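Local coordinates for glucose-6-phosphate isomerase like protein (Thermus thermophilus, PDB 1WIW) that probably binds phosphosugars and may interconvert glucose-6-phosphate or mannose-6-phosphate with fructose-6-phosphate, at residues 47-52 / 254-259. Numbering follows the deposited sequence.
Sequences GQFAAL and QVMALW
At this junction of the two SIS domains, F49, in the first turn of the helix that follows strand 39-45, is the one side chain of segment 47-52 that reaches segment 254-259, meeting V255, M256 and W259 on helix 251-272. The short helical segments run nearly antiparallel, at 160°, and their axes stay 12.7 Å apart, too far for backbone contact, so the join depends on side-chain length. F49 points toward the other helix from CB onward, and a chi1 of -173° carries its ring outward, where the far end of the ring does the touching. CZ lies 3.9 Å from CG1 of V255, and the neighbouring CE2 lies 4.1 Å from CD1 of W259. The ring of F49 and the five-membered ring of W259 are inclined by only 29°, yet their centroids are 5.7 Å apart; the pair is slid so far that overlap is slight. M256, a selenomethionine, curls its end back to F49, bringing SE to 4.3 Å from CE2 in an oblique Met-aromatic contact. No hydrogen bond crosses the interface, and the buried surface is a modest 130 Å². Other helices extend this apolar cluster: L175 and A178 of helix 174-185 also touch F49, and L182 meets W259, while L115 of helix 110-121 and V131 and L135 of helix 125-139 pack against M256. Helix 251-272 lies between the two parallel sheets, and the contact is buried near the centre of the chain.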
loop_
_atom_site.group_PDB
_atom_site.type_symbol
_atom_site.label_atom_id
_atom_site.label_comp_id
_atom_site.label_asym_id
_atom_site.label_seq_id
_atom_site.Cartn_x
_atom_site.Cartn_y
_atom_site.Cartn_z
ATOM N N GLY B 47 3.195 -3.936 -14.710
ATOM C CA GLY B 47 3.499 -2.656 -15.323
ATOM C C GLY B 47 3.186 -1.443 -14.459
ATOM O O GLY B 47 3.585 -0.325 -14.791
ATOM N N GLN B 48 2.490 -1.650 -13.345
ATOM C CA GLN B 48 2.112 -0.534 -12.479
ATOM C C GLN B 48 3.266 0.234 -11.834
ATOM O O GLN B 48 3.312 1.462 -11.897
ATOM C CB GLN B 48 1.162 -1.003 -11.381
ATOM C CG GLN B 48 0.684 0.150 -10.516
ATOM C CD GLN B 48 -0.262 -0.281 -9.423
ATOM O OE1 GLN B 48 -1.393 -0.698 -9.687
ATOM N NE2 GLN B 48 0.195 -0.185 -8.180
ATOM N N PHE B 49 4.186 -0.486 -11.207
ATOM C CA PHE B 49 5.322 0.153 -10.550
ATOM C C PHE B 49 6.100 1.027 -11.534
ATOM O O PHE B 49 6.452 2.168 -11.225
ATOM C CB PHE B 49 6.234 -0.922 -9.949
ATOM C CG PHE B 49 7.348 -0.381 -9.096
ATOM C CD1 PHE B 49 7.080 0.481 -8.035
ATOM C CD2 PHE B 49 8.665 -0.762 -9.333
ATOM C CE1 PHE B 49 8.110 0.954 -7.224
ATOM C CE2 PHE B 49 9.703 -0.296 -8.531
ATOM C CZ PHE B 49 9.426 0.564 -7.474
ATOM N N ALA B 50 6.356 0.487 -12.722
ATOM C CA ALA B 50 7.103 1.201 -13.753
ATOM C C ALA B 50 6.372 2.467 -14.193
ATOM O O ALA B 50 6.990 3.513 -14.409
ATOM C CB ALA B 50 7.337 0.278 -14.955
ATOM N N ALA B 51 5.054 2.370 -14.328
ATOM C CA ALA B 51 4.251 3.520 -14.730
ATOM C C ALA B 51 4.428 4.641 -13.705
ATOM O O ALA B 51 4.618 5.802 -14.066
ATOM C CB ALA B 51 2.780 3.126 -14.831
ATOM N N LEU B 52 4.376 4.288 -12.427
ATOM C CA LEU B 52 4.532 5.277 -11.363
ATOM C C LEU B 52 5.943 5.857 -11.319
ATOM O O LEU B 52 6.116 7.062 -11.145
ATOM C CB LEU B 52 4.171 4.659 -10.007
ATOM C CG LEU B 52 2.671 4.562 -9.684
ATOM C CD1 LEU B 52 2.102 5.966 -9.533
ATOM C CD2 LEU B 52 1.927 3.806 -10.777
ATOM N N GLN B 254 18.519 4.888 -7.731
ATOM C CA GLN B 254 18.570 4.343 -6.382
ATOM C C GLN B 254 17.377 3.422 -6.108
ATOM O O GLN B 254 17.528 2.343 -5.520
ATOM C CB GLN B 254 18.602 5.483 -5.355
ATOM C CG GLN B 254 19.912 6.271 -5.350
ATOM C CD GLN B 254 19.957 7.324 -4.256
ATOM O OE1 GLN B 254 19.170 8.266 -4.256
ATOM N NE2 GLN B 254 20.877 7.162 -3.315
ATOM N N VAL B 255 16.191 3.842 -6.535
ATOM C CA VAL B 255 14.997 3.025 -6.327
ATOM C C VAL B 255 15.147 1.675 -7.025
ATOM O O VAL B 255 14.931 0.628 -6.426
ATOM C CB VAL B 255 13.727 3.739 -6.854
ATOM C CG1 VAL B 255 12.560 2.746 -6.961
ATOM C CG2 VAL B 255 13.349 4.880 -5.909
HETATM N N MSE B 256 15.533 1.706 -8.295
HETATM C CA MSE B 256 15.696 0.482 -9.067
HETATM C C MSE B 256 16.818 -0.403 -8.508
HETATM O O MSE B 256 16.713 -1.634 -8.528
HETATM C CB MSE B 256 15.947 0.842 -10.530
HETATM C CG MSE B 256 15.030 0.135 -11.526
HETATM SE SE MSE B 256 13.140 0.090 -11.044
HETATM C CE MSE B 256 12.789 1.992 -11.058
ATOM N N ALA B 257 17.885 0.214 -8.004
ATOM C CA ALA B 257 18.992 -0.543 -7.422
ATOM C C ALA B 257 18.501 -1.257 -6.170
ATOM O O ALA B 257 18.861 -2.406 -5.921
ATOM C CB ALA B 257 20.157 0.387 -7.074
ATOM N N LEU B 258 17.680 -0.573 -5.377
ATOM C CA LEU B 258 17.131 -1.178 -4.165
ATOM C C LEU B 258 16.235 -2.338 -4.584
ATOM O O LEU B 258 16.328 -3.434 -4.042
ATOM C CB LEU B 258 16.314 -0.153 -3.369
ATOM C CG LEU B 258 17.092 0.898 -2.568
ATOM C CD1 LEU B 258 16.144 1.993 -2.104
ATOM C CD2 LEU B 258 17.788 0.245 -1.376
ATOM N N TRP B 259 15.362 -2.082 -5.551
ATOM C CA TRP B 259 14.450 -3.103 -6.066
ATOM C C TRP B 259 15.231 -4.332 -6.547
ATOM O O TRP B 259 14.866 -5.466 -6.239
ATOM C CB TRP B 259 13.632 -2.518 -7.222
ATOM C CG TRP B 259 12.720 -3.500 -7.900
ATOM C CD1 TRP B 259 11.459 -3.855 -7.520
ATOM C CD2 TRP B 259 13.017 -4.263 -9.075
ATOM N NE1 TRP B 259 10.949 -4.797 -8.389
ATOM C CE2 TRP B 259 11.888 -5.065 -9.350
ATOM C CE3 TRP B 259 14.132 -4.346 -9.923
ATOM C CZ2 TRP B 259 11.839 -5.948 -10.444
ATOM C CZ3 TRP B 259 14.083 -5.223 -11.012
ATOM C CH2 TRP B 259 12.942 -6.011 -11.258
#